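Side-chain contacts in antigen TpF1 (Treponema pallidum, PDB 2FJC), which binds ferric iron as a mini-ferritin of the Dps family and probably oxidises ferrous iron in a hollow twelve-subunit shell: residues B[50-53]-B[54-57]; B[95-98]-B[99-103]; B[102-105]-B[106-110]; B[110-113]-B[114-118]. All blocks are in the same frame, centred on the assembly; numbering follows the deposited sequence.

All four contacts are local, within one subunit's bundle: contact 1 on helix 44-71, contacts 3 and 4 on helix 99-127, and contact 2 where that helix begins after strand 97-98. Each mixes buried and more exposed residues. Contact 1 sets two tyrosine rings against the preceding turn, with Tyr55 near bound iron; Tyr54 touches both Val106 and Phe110, tying it to contacts 3 and 4. Contact 2 packs aliphatic side chains, Ile97 against Ser101 and Ala102, at a helix start, and shares Ala102 and Leu103 with contact 3. Contact 3 turns charged chains outward, whereas contact 4 combines a tyrosine-arginine pair with hydroxyls bonded to the helix's own carbonyls. Other subunits touch contacts 1 and 2, but not 3 or 4.

Contact 1 of 4, residues B[50-53]-B[54-57]; sequences LLEE and YYVS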
loop_
_atom_site.group_PDB
_atom_site.type_symbol
_atom_site.label_atom_id
_atom_site.label_comp_id
_atom_site.label_asym_id
_atom_site.label_seq_id
_atom_site.Cartn_x
_atom_site.Cartn_y
_atom_site.Cartn_z
ATOM N N LEU B 50 21.311 -11.807 3.981
ATOM C CA LEU B 50 22.205 -10.727 3.605
ATOM C C LEU B 50 22.808 -11.025 2.226
ATOM O O LEU B 50 22.879 -10.150 1.363
ATOM C CB LEU B 50 23.325 -10.579 4.631
ATOM C CG LEU B 50 24.440 -9.586 4.287
ATOM C CD1 LEU B 50 23.884 -8.194 4.227
ATOM C CD2 LEU B 50 25.527 -9.647 5.335
ATOM N N LEU B 51 23.235 -12.267 2.031
ATOM C CA LEU B 51 23.824 -12.688 0.774
ATOM C C LEU B 51 22.846 -12.479 -0.383
ATOM O O LEU B 51 23.245 -12.104 -1.495
ATOM C CB LEU B 51 24.236 -14.163 0.863
ATOM C CG LEU B 51 25.678 -14.546 1.233
ATOM C CD1 LEU B 51 26.537 -13.310 1.469
ATOM C CD2 LEU B 51 25.664 -15.452 2.443
ATOM N N GLU B 52 21.566 -12.730 -0.129
ATOM C CA GLU B 52 20.564 -12.544 -1.164
ATOM C C GLU B 52 20.452 -11.057 -1.485
ATOM O O GLU B 52 20.383 -10.675 -2.648
ATOM C CB GLU B 52 19.209 -13.095 -0.718
ATOM C CG GLU B 52 18.078 -12.785 -1.686
ATOM C CD GLU B 52 16.778 -13.492 -1.326
ATOM O OE1 GLU B 52 16.448 -13.569 -0.122
ATOM O OE2 GLU B 52 16.082 -13.961 -2.252
ATOM N N GLU B 53 20.428 -10.218 -0.454
ATOM C CA GLU B 53 20.351 -8.774 -0.669
ATOM C C GLU B 53 21.507 -8.398 -1.585
ATOM O O GLU B 53 21.336 -7.639 -2.538
ATOM C CB GLU B 53 20.496 -8.010 0.647
ATOM C CG GLU B 53 19.240 -7.893 1.475
ATOM C CD GLU B 53 19.494 -7.234 2.826
ATOM O OE1 GLU B 53 20.190 -6.182 2.870
ATOM O OE2 GLU B 53 18.992 -7.771 3.843
ATOM N N TYR B 54 22.681 -8.951 -1.293
ATOM C CA TYR B 54 23.866 -8.672 -2.084
ATOM C C TYR B 54 23.736 -9.076 -3.540
ATOM O O TYR B 54 24.016 -8.271 -4.434
ATOM C CB TYR B 54 25.103 -9.357 -1.493
ATOM C CG TYR B 54 25.644 -8.730 -0.220
ATOM C CD1 TYR B 54 25.274 -7.433 0.166
ATOM C CD2 TYR B 54 26.561 -9.417 0.580
ATOM C CE1 TYR B 54 25.804 -6.838 1.316
ATOM C CE2 TYR B 54 27.102 -8.826 1.727
ATOM C CZ TYR B 54 26.719 -7.544 2.087
ATOM O OH TYR B 54 27.252 -6.970 3.216
ATOM N N TYR B 55 23.320 -10.311 -3.807
ATOM C CA TYR B 55 23.238 -10.697 -5.200
ATOM C C TYR B 55 22.117 -9.994 -5.947
ATOM O O TYR B 55 22.180 -9.853 -7.163
ATOM C CB TYR B 55 23.199 -12.234 -5.375
ATOM C CG TYR B 55 22.001 -13.031 -4.872
ATOM C CD1 TYR B 55 20.721 -12.829 -5.394
ATOM C CD2 TYR B 55 22.183 -14.093 -3.975
ATOM C CE1 TYR B 55 19.657 -13.671 -5.049
ATOM C CE2 TYR B 55 21.135 -14.936 -3.622
ATOM C CZ TYR B 55 19.876 -14.724 -4.164
ATOM O OH TYR B 55 18.849 -15.581 -3.840
ATOM N N VAL B 56 21.104 -9.531 -5.224
ATOM C CA VAL B 56 20.018 -8.798 -5.860
ATOM C C VAL B 56 20.624 -7.462 -6.268
ATOM O O VAL B 56 20.420 -6.979 -7.377
ATOM C CB VAL B 56 18.831 -8.556 -4.877
ATOM C CG1 VAL B 56 17.951 -7.421 -5.389
ATOM C CG2 VAL B 56 18.008 -9.850 -4.720
ATOM N N SER B 57 21.389 -6.878 -5.359
ATOM C CA SER B 57 22.040 -5.611 -5.614
ATOM C C SER B 57 23.082 -5.758 -6.730
ATOM O O SER B 57 23.220 -4.893 -7.595
ATOM C CB SER B 57 22.711 -5.114 -4.344
ATOM O OG SER B 57 23.523 -3.988 -4.624
#
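Leu50 carries CG on the far side from its backbone N (chi1 173°), Tyr54 swings its ring back beside its own N (chi1 -73°), and the two side chains meet one helical turn apart. Leu50 CD1 sits over the Tyr54 ring, 4.0 Å from the centroid, a CH-pi contact. Leu50 O lies over the same face nearer the root of the ring, 3.5 Å from Tyr54 CG, while it also accepts the helical bond from Tyr54 N at 2.9 Å. Leu51 CD1 adds an oblique touch on Tyr54 CD2 at 4.0 Å. This is helix 44-71 of the ferritin-like four-helix bundle, and the Tyr54 ring reaches into its interior, meeting Phe110 of helix 99-127 edge to face. Tyr55 takes a different course: its ring folds back over the preceding turn, where Glu52 CA stands over one face, 3.6 Å from the centroid. The extended Glu52 chain crosses the ring at a slant, CG 3.6 Å from Tyr55 OH, with carboxylate and ring planes 55° apart. Tyr55 also stacks on His33, packs against Asp63 of a neighbouring subunit, and brings its side chain to about 4 Å from a bound ferric iron.

Contact 2 of 4, residues B[95-98]-B[99-103]; sequences KEIT and IVSAL
Thr98 O accepts the backbone bond from Ala102 N at 2.9 Å (N-H...O 154°), the first i to i+4 bond as the chain passes from a short extended stretch into helix. Thr98 thus occupies the N-cap of helix 99-127, one of the long helices of the ferritin-like bundle, although its side chain makes no capping bond. Its CB instead lies over the opening turn, 3.6 Å from Ser101 CB. The exact setting of the Thr98 methyl is doubtful, because it comes too near Val100. Ile97, the residue before, runs alongside the new helix: CG1 stands anti to the backbone N (chi1 180°) and the chain continues straight, so that CG1 meets Ser101 CB at 3.8 Å and CD1 arrives over the backbone of Ala102. The short, weakly bonded strand 97-98 lies parallel to strand 39-40, Ile97 bonding to the backbone of His38, and Ile39 and Tyr35 pack on both Ile97 and Ala102. Ile99, in the first turn, packs on Val47 and on Ile42 of a neighbouring subunit. The buried methyl of Ala102 lies close to the carbonyl it turns past, CB to Thr98 O 3.5 Å, and 4.0 Å from Ile97 CD1.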
loop_
_atom_site.group_PDB
_atom_site.type_symbol
_atom_site.label_atom_id
_atom_site.label_comp_id
_atom_site.label_asym_id
_atom_site.label_seq_id
_atom_site.Cartn_x
_atom_site.Cartn_y
_atom_site.Cartn_z
ATOM N N LYS B 95 32.217 -26.049 -1.499
ATOM C CA LYS B 95 30.857 -25.998 -0.977
ATOM C C LYS B 95 31.064 -26.151 0.517
ATOM O O LYS B 95 32.168 -26.510 0.954
ATOM C CB LYS B 95 30.020 -27.171 -1.495
ATOM C CG LYS B 95 29.336 -26.955 -2.831
ATOM C CD LYS B 95 30.323 -26.810 -3.960
ATOM C CE LYS B 95 29.610 -26.833 -5.293
ATOM N NZ LYS B 95 30.580 -26.800 -6.418
ATOM N N GLU B 96 30.023 -25.909 1.302
ATOM C CA GLU B 96 30.154 -26.010 2.748
ATOM C C GLU B 96 31.260 -25.054 3.181
ATOM O O GLU B 96 32.442 -25.367 3.094
ATOM C CB GLU B 96 30.513 -27.436 3.155
ATOM C CG GLU B 96 30.695 -27.607 4.644
ATOM C CD GLU B 96 30.903 -29.055 5.034
ATOM O OE1 GLU B 96 29.992 -29.875 4.769
ATOM O OE2 GLU B 96 31.974 -29.367 5.605
ATOM N N ILE B 97 30.871 -23.878 3.643
ATOM C CA ILE B 97 31.839 -22.891 4.061
ATOM C C ILE B 97 31.379 -22.147 5.303
ATOM O O ILE B 97 30.186 -21.946 5.530
ATOM C CB ILE B 97 32.100 -21.884 2.922
ATOM C CG1 ILE B 97 33.119 -20.835 3.370
ATOM C CG2 ILE B 97 30.793 -21.229 2.503
ATOM C CD1 ILE B 97 33.548 -19.880 2.266
ATOM N N THR B 98 32.353 -21.754 6.103
ATOM C CA THR B 98 32.132 -21.017 7.328
ATOM C C THR B 98 31.530 -19.643 7.020
ATOM O O THR B 98 31.785 -19.079 5.960
ATOM C CB THR B 98 33.494 -20.867 8.036
ATOM O OG1 THR B 98 33.589 -21.835 9.087
ATOM C CG2 THR B 98 33.687 -19.490 8.570
ATOM N N ILE B 99 30.737 -19.107 7.943
ATOM C CA ILE B 99 30.141 -17.802 7.742
ATOM C C ILE B 99 31.197 -16.697 7.670
ATOM O O ILE B 99 31.176 -15.876 6.756
ATOM C CB ILE B 99 29.122 -17.482 8.856
ATOM C CG1 ILE B 99 27.830 -18.277 8.602
ATOM C CG2 ILE B 99 28.847 -15.974 8.909
ATOM C CD1 ILE B 99 26.730 -18.054 9.635
ATOM N N VAL B 100 32.126 -16.671 8.619
ATOM C CA VAL B 100 33.143 -15.632 8.595
ATOM C C VAL B 100 34.021 -15.778 7.364
ATOM O O VAL B 100 34.479 -14.799 6.796
ATOM C CB VAL B 100 34.045 -15.652 9.858
ATOM C CG1 VAL B 100 33.205 -15.458 11.107
ATOM C CG2 VAL B 100 34.814 -16.935 9.926
ATOM N N SER B 101 34.236 -17.008 6.940
ATOM C CA SER B 101 35.060 -17.266 5.778
ATOM C C SER B 101 34.375 -16.731 4.513
ATOM O O SER B 101 35.023 -16.120 3.652
ATOM C CB SER B 101 35.299 -18.772 5.674
ATOM O OG SER B 101 36.348 -19.047 4.783
ATOM N N ALA B 102 33.066 -16.961 4.406
ATOM C CA ALA B 102 32.296 -16.497 3.253
ATOM C C ALA B 102 32.236 -14.975 3.224
ATOM O O ALA B 102 32.458 -14.354 2.185
ATOM C CB ALA B 102 30.885 -17.061 3.294
ATOM N N LEU B 103 31.942 -14.369 4.366
ATOM C CA LEU B 103 31.854 -12.924 4.418
ATOM C C LEU B 103 33.194 -12.263 4.095
ATOM O O LEU B 103 33.236 -11.242 3.405
ATOM C CB LEU B 103 31.355 -12.468 5.788
ATOM C CG LEU B 103 29.924 -12.887 6.139
ATOM C CD1 LEU B 103 29.536 -12.277 7.476
ATOM C CD2 LEU B 103 28.966 -12.455 5.037
#

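Contact 3 of 4, residues B[102-105]-B[106-110]; sequences ALAR and VKRDF
The guanidinium of Arg108 slants over the preceding turn, approached obliquely by Ala104 O, 4.0 Å from NH2, and by Arg105 CG, 4.2 Å from NH1. Arg105 runs beside it in the same direction with its own guanidinium plane turned by 49°. Both sit on helix 99-127 of the ferritin-like four-helix bundle, whose backbone bonds join residues 102-105 to residues 106-109 in the usual i to i+4 pattern. Arg108 bends at its third torsion (chi3 -55°), which folds the group back above Ala104. Arg105 stays extended and forms a salt bridge with Glu92 through NH1; with 5.2 Å between Arg105 NE and Arg108 NH1, that carboxylate probably eases the closeness of like charges. Lys107 NZ pairs with Glu111 one turn ahead. Asp109 OD2 comes within 3.6 Å of Arg105 O, a proximity of two acceptors and not a bond; its partner is Lys31 of helix 8-38, a salt bridge linking two helices of the bundle. Val106 is among the buried residues and touches Leu150 of helix 130-154 and Tyr35 of helix 8-38. Its two methyls straddle consecutive carbonyls: CG1 lies 3.2 Å from Ala102 O, and CG2 3.4 Å from Leu103 O.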
loop_
_atom_site.group_PDB
_atom_site.type_symbol
_atom_site.label_atom_id
_atom_site.label_comp_id
_atom_site.label_asym_id
_atom_site.label_seq_id
_atom_site.Cartn_x
_atom_site.Cartn_y
_atom_site.Cartn_z
ATOM N N ALA B 102 33.066 -16.961 4.406
ATOM C CA ALA B 102 32.296 -16.497 3.253
ATOM C C ALA B 102 32.236 -14.975 3.224
ATOM O O ALA B 102 32.458 -14.354 2.185
ATOM C CB ALA B 102 30.885 -17.061 3.294
ATOM N N LEU B 103 31.942 -14.369 4.366
ATOM C CA LEU B 103 31.854 -12.924 4.418
ATOM C C LEU B 103 33.194 -12.263 4.095
ATOM O O LEU B 103 33.236 -11.242 3.405
ATOM C CB LEU B 103 31.355 -12.468 5.788
ATOM C CG LEU B 103 29.924 -12.887 6.139
ATOM C CD1 LEU B 103 29.536 -12.277 7.476
ATOM C CD2 LEU B 103 28.966 -12.455 5.037
ATOM N N ALA B 104 34.285 -12.851 4.576
ATOM C CA ALA B 104 35.605 -12.289 4.325
ATOM C C ALA B 104 35.880 -12.305 2.832
ATOM O O ALA B 104 36.498 -11.390 2.294
ATOM C CB ALA B 104 36.676 -13.081 5.061
ATOM N N ARG B 105 35.412 -13.351 2.165
ATOM C CA ARG B 105 35.617 -13.451 0.731
ATOM C C ARG B 105 34.768 -12.455 -0.057
ATOM O O ARG B 105 35.263 -11.865 -1.019
ATOM C CB ARG B 105 35.363 -14.880 0.245
ATOM C CG ARG B 105 36.355 -15.855 0.823
ATOM C CD ARG B 105 36.137 -17.278 0.372
ATOM N NE ARG B 105 36.892 -18.190 1.227
ATOM C CZ ARG B 105 36.854 -19.514 1.139
ATOM N NH1 ARG B 105 36.100 -20.107 0.221
ATOM N NH2 ARG B 105 37.551 -20.248 1.994
ATOM N N VAL B 106 33.508 -12.244 0.328
ATOM C CA VAL B 106 32.717 -11.277 -0.425
ATOM C C VAL B 106 33.275 -9.877 -0.156
ATOM O O VAL B 106 33.288 -9.040 -1.042
ATOM C CB VAL B 106 31.182 -11.322 -0.095
ATOM C CG1 VAL B 106 30.727 -12.748 0.042
ATOM C CG2 VAL B 106 30.865 -10.517 1.136
ATOM N N LYS B 107 33.750 -9.628 1.060
ATOM C CA LYS B 107 34.317 -8.325 1.375
ATOM C C LYS B 107 35.506 -8.085 0.442
ATOM O O LYS B 107 35.684 -6.993 -0.100
ATOM C CB LYS B 107 34.785 -8.275 2.833
ATOM C CG LYS B 107 35.461 -6.969 3.235
ATOM C CD LYS B 107 35.715 -6.918 4.728
ATOM C CE LYS B 107 36.273 -5.576 5.171
ATOM N NZ LYS B 107 37.672 -5.398 4.728
ATOM N N ARG B 108 36.304 -9.124 0.248
ATOM C CA ARG B 108 37.479 -9.048 -0.603
ATOM C C ARG B 108 37.067 -8.747 -2.049
ATOM O O ARG B 108 37.676 -7.898 -2.716
ATOM C CB ARG B 108 38.243 -10.373 -0.522
ATOM C CG ARG B 108 39.727 -10.299 -0.845
ATOM C CD ARG B 108 40.416 -11.647 -0.559
ATOM N NE ARG B 108 40.183 -12.079 0.818
ATOM C CZ ARG B 108 40.094 -13.353 1.204
ATOM N NH1 ARG B 108 40.224 -14.335 0.310
ATOM N NH2 ARG B 108 39.850 -13.651 2.481
ATOM N N ASP B 109 36.031 -9.436 -2.528
ATOM C CA ASP B 109 35.551 -9.219 -3.890
ATOM C C ASP B 109 34.922 -7.830 -4.044
ATOM O O ASP B 109 35.050 -7.186 -5.093
ATOM C CB ASP B 109 34.538 -10.298 -4.298
ATOM C CG ASP B 109 35.192 -11.647 -4.563
ATOM O OD1 ASP B 109 36.405 -11.676 -4.865
ATOM O OD2 ASP B 109 34.494 -12.686 -4.485
ATOM N N PHE B 110 34.249 -7.370 -2.998
ATOM C CA PHE B 110 33.635 -6.053 -3.031
ATOM C C PHE B 110 34.738 -5.003 -3.126
ATOM O O PHE B 110 34.617 -4.032 -3.867
ATOM C CB PHE B 110 32.795 -5.813 -1.774
ATOM C CG PHE B 110 31.411 -6.420 -1.832
ATOM C CD1 PHE B 110 30.957 -7.063 -2.984
ATOM C CD2 PHE B 110 30.544 -6.303 -0.740
ATOM C CE1 PHE B 110 29.660 -7.575 -3.046
ATOM C CE2 PHE B 110 29.245 -6.814 -0.796
ATOM C CZ PHE B 110 28.803 -7.451 -1.949
#

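Contact 4 of 4, residues B[110-113]-B[114-118]; sequences FEYL and STRFS
The middle of helix 99-127, a core element of the ferritin-like four-helix bundle, brings Tyr112 and Arg116 together one turn apart. The aliphatic part of the arginine crosses the ring: Arg116 CG lies over one face of Tyr112, 4.0 Å from the centroid and 17° off the normal, and CD continues toward the phenol end, 3.3 Å from Tyr112 CZ. The contact with the ring is therefore CH-pi; the guanidinium passes beyond it, its plane tilted 42° to the ring. The polar ends look toward helix 8-38, where Tyr112 OH bonds Asp24 and Arg116 NE makes a weak bond to Gln20. On the backbone side, Tyr112 O takes two hydrogens, from Arg116 N and from the hydroxyl of Thr115, whose OG1 is 3.0 Å away. Thr115 can reach it because OG1 lies between its own N and carbonyl carbon (chi1 68°). A similar doubling occurs two residues on: Ser118 N and Ser118 OG approach Ser114 O from opposite faces of the carbonyl plane, OG at 3.1 Å. Toward the bundle interior, Leu113 and Phe117 run side by side, with Leu113 CB 3.8 Å from Phe117 CE2; Leu25 and Leu28 pack on Leu113, and Leu140 and Leu143 on Phe117. Chemically, the hydroxyls of Thr115 and Ser118 find acceptors within their own helix, while Tyr112 OH, and more weakly Arg116 NE, find partners on helix 8-38.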
loop_
_atom_site.group_PDB
_atom_site.type_symbol
_atom_site.label_atom_id
_atom_site.label_comp_id
_atom_site.label_asym_id
_atom_site.label_seq_id
_atom_site.Cartn_x
_atom_site.Cartn_y
_atom_site.Cartn_z
ATOM N N PHE B 110 34.249 -7.370 -2.998
ATOM C CA PHE B 110 33.635 -6.053 -3.031
ATOM C C PHE B 110 34.738 -5.003 -3.126
ATOM O O PHE B 110 34.617 -4.032 -3.867
ATOM C CB PHE B 110 32.795 -5.813 -1.774
ATOM C CG PHE B 110 31.411 -6.420 -1.832
ATOM C CD1 PHE B 110 30.957 -7.063 -2.984
ATOM C CD2 PHE B 110 30.544 -6.303 -0.740
ATOM C CE1 PHE B 110 29.660 -7.575 -3.046
ATOM C CE2 PHE B 110 29.245 -6.814 -0.796
ATOM C CZ PHE B 110 28.803 -7.451 -1.949
ATOM N N GLU B 111 35.816 -5.204 -2.375
ATOM C CA GLU B 111 36.926 -4.265 -2.394
ATOM C C GLU B 111 37.599 -4.287 -3.763
ATOM O O GLU B 111 37.975 -3.243 -4.287
ATOM C CB GLU B 111 37.925 -4.604 -1.281
ATOM C CG GLU B 111 37.340 -4.414 0.110
ATOM C CD GLU B 111 38.234 -4.950 1.220
ATOM O OE1 GLU B 111 38.775 -6.062 1.066
ATOM O OE2 GLU B 111 38.378 -4.268 2.255
ATOM N N TYR B 112 37.740 -5.471 -4.345
ATOM C CA TYR B 112 38.336 -5.568 -5.662
ATOM C C TYR B 112 37.459 -4.792 -6.645
ATOM O O TYR B 112 37.974 -4.013 -7.443
ATOM C CB TYR B 112 38.475 -7.033 -6.095
ATOM C CG TYR B 112 38.600 -7.228 -7.588
ATOM C CD1 TYR B 112 37.465 -7.325 -8.395
ATOM C CD2 TYR B 112 39.852 -7.311 -8.203
ATOM C CE1 TYR B 112 37.569 -7.500 -9.775
ATOM C CE2 TYR B 112 39.968 -7.485 -9.586
ATOM C CZ TYR B 112 38.819 -7.577 -10.363
ATOM O OH TYR B 112 38.906 -7.721 -11.732
ATOM N N LEU B 113 36.144 -4.997 -6.585
ATOM C CA LEU B 113 35.231 -4.273 -7.477
ATOM C C LEU B 113 35.330 -2.775 -7.248
ATOM O O LEU B 113 35.322 -1.990 -8.192
ATOM C CB LEU B 113 33.772 -4.697 -7.262
ATOM C CG LEU B 113 33.308 -5.994 -7.923
ATOM C CD1 LEU B 113 31.860 -6.257 -7.572
ATOM C CD2 LEU B 113 33.481 -5.881 -9.426
ATOM N N SER B 114 35.419 -2.383 -5.984
ATOM C CA SER B 114 35.509 -0.981 -5.632
ATOM C C SER B 114 36.704 -0.292 -6.293
ATOM O O SER B 114 36.559 0.791 -6.857
ATOM C CB SER B 114 35.596 -0.831 -4.119
ATOM O OG SER B 114 35.539 0.532 -3.733
ATOM N N THR B 115 37.883 -0.907 -6.233
ATOM C CA THR B 115 39.042 -0.287 -6.848
ATOM C C THR B 115 38.868 -0.270 -8.377
ATOM O O THR B 115 39.238 0.697 -9.043
ATOM C CB THR B 115 40.357 -1.012 -6.459
ATOM O OG1 THR B 115 40.383 -2.314 -7.045
ATOM C CG2 THR B 115 40.463 -1.151 -4.950
ATOM N N ARG B 116 38.289 -1.327 -8.932
ATOM C CA ARG B 116 38.083 -1.364 -10.370
ATOM C C ARG B 116 37.063 -0.310 -10.805
ATOM O O ARG B 116 37.265 0.379 -11.799
ATOM C CB ARG B 116 37.648 -2.759 -10.825
ATOM C CG ARG B 116 38.738 -3.799 -10.605
ATOM C CD ARG B 116 38.950 -4.655 -11.841
ATOM N NE ARG B 116 39.342 -3.855 -12.997
ATOM C CZ ARG B 116 40.476 -3.166 -13.078
ATOM N NH1 ARG B 116 40.751 -2.463 -14.169
ATOM N NH2 ARG B 116 41.340 -3.188 -12.070
ATOM N N PHE B 117 35.977 -0.174 -10.051
ATOM C CA PHE B 117 34.954 0.814 -10.378
ATOM C C PHE B 117 35.497 2.228 -10.252
ATOM O O PHE B 117 35.146 3.104 -11.037
ATOM C CB PHE B 117 33.727 0.670 -9.474
ATOM C CG PHE B 117 32.806 -0.455 -9.864
ATOM C CD1 PHE B 117 32.321 -0.562 -11.158
ATOM C CD2 PHE B 117 32.400 -1.395 -8.928
ATOM C CE1 PHE B 117 31.447 -1.585 -11.512
ATOM C CE2 PHE B 117 31.527 -2.418 -9.276
ATOM C CZ PHE B 117 31.051 -2.512 -10.572
ATOM N N SER B 118 36.350 2.451 -9.259
ATOM C CA SER B 118 36.939 3.766 -9.063
ATOM C C SER B 118 37.758 4.198 -10.281
ATOM O O SER B 118 37.762 5.370 -10.642
ATOM C CB SER B 118 37.824 3.777 -7.820
ATOM O OG SER B 118 37.048 3.866 -6.644
#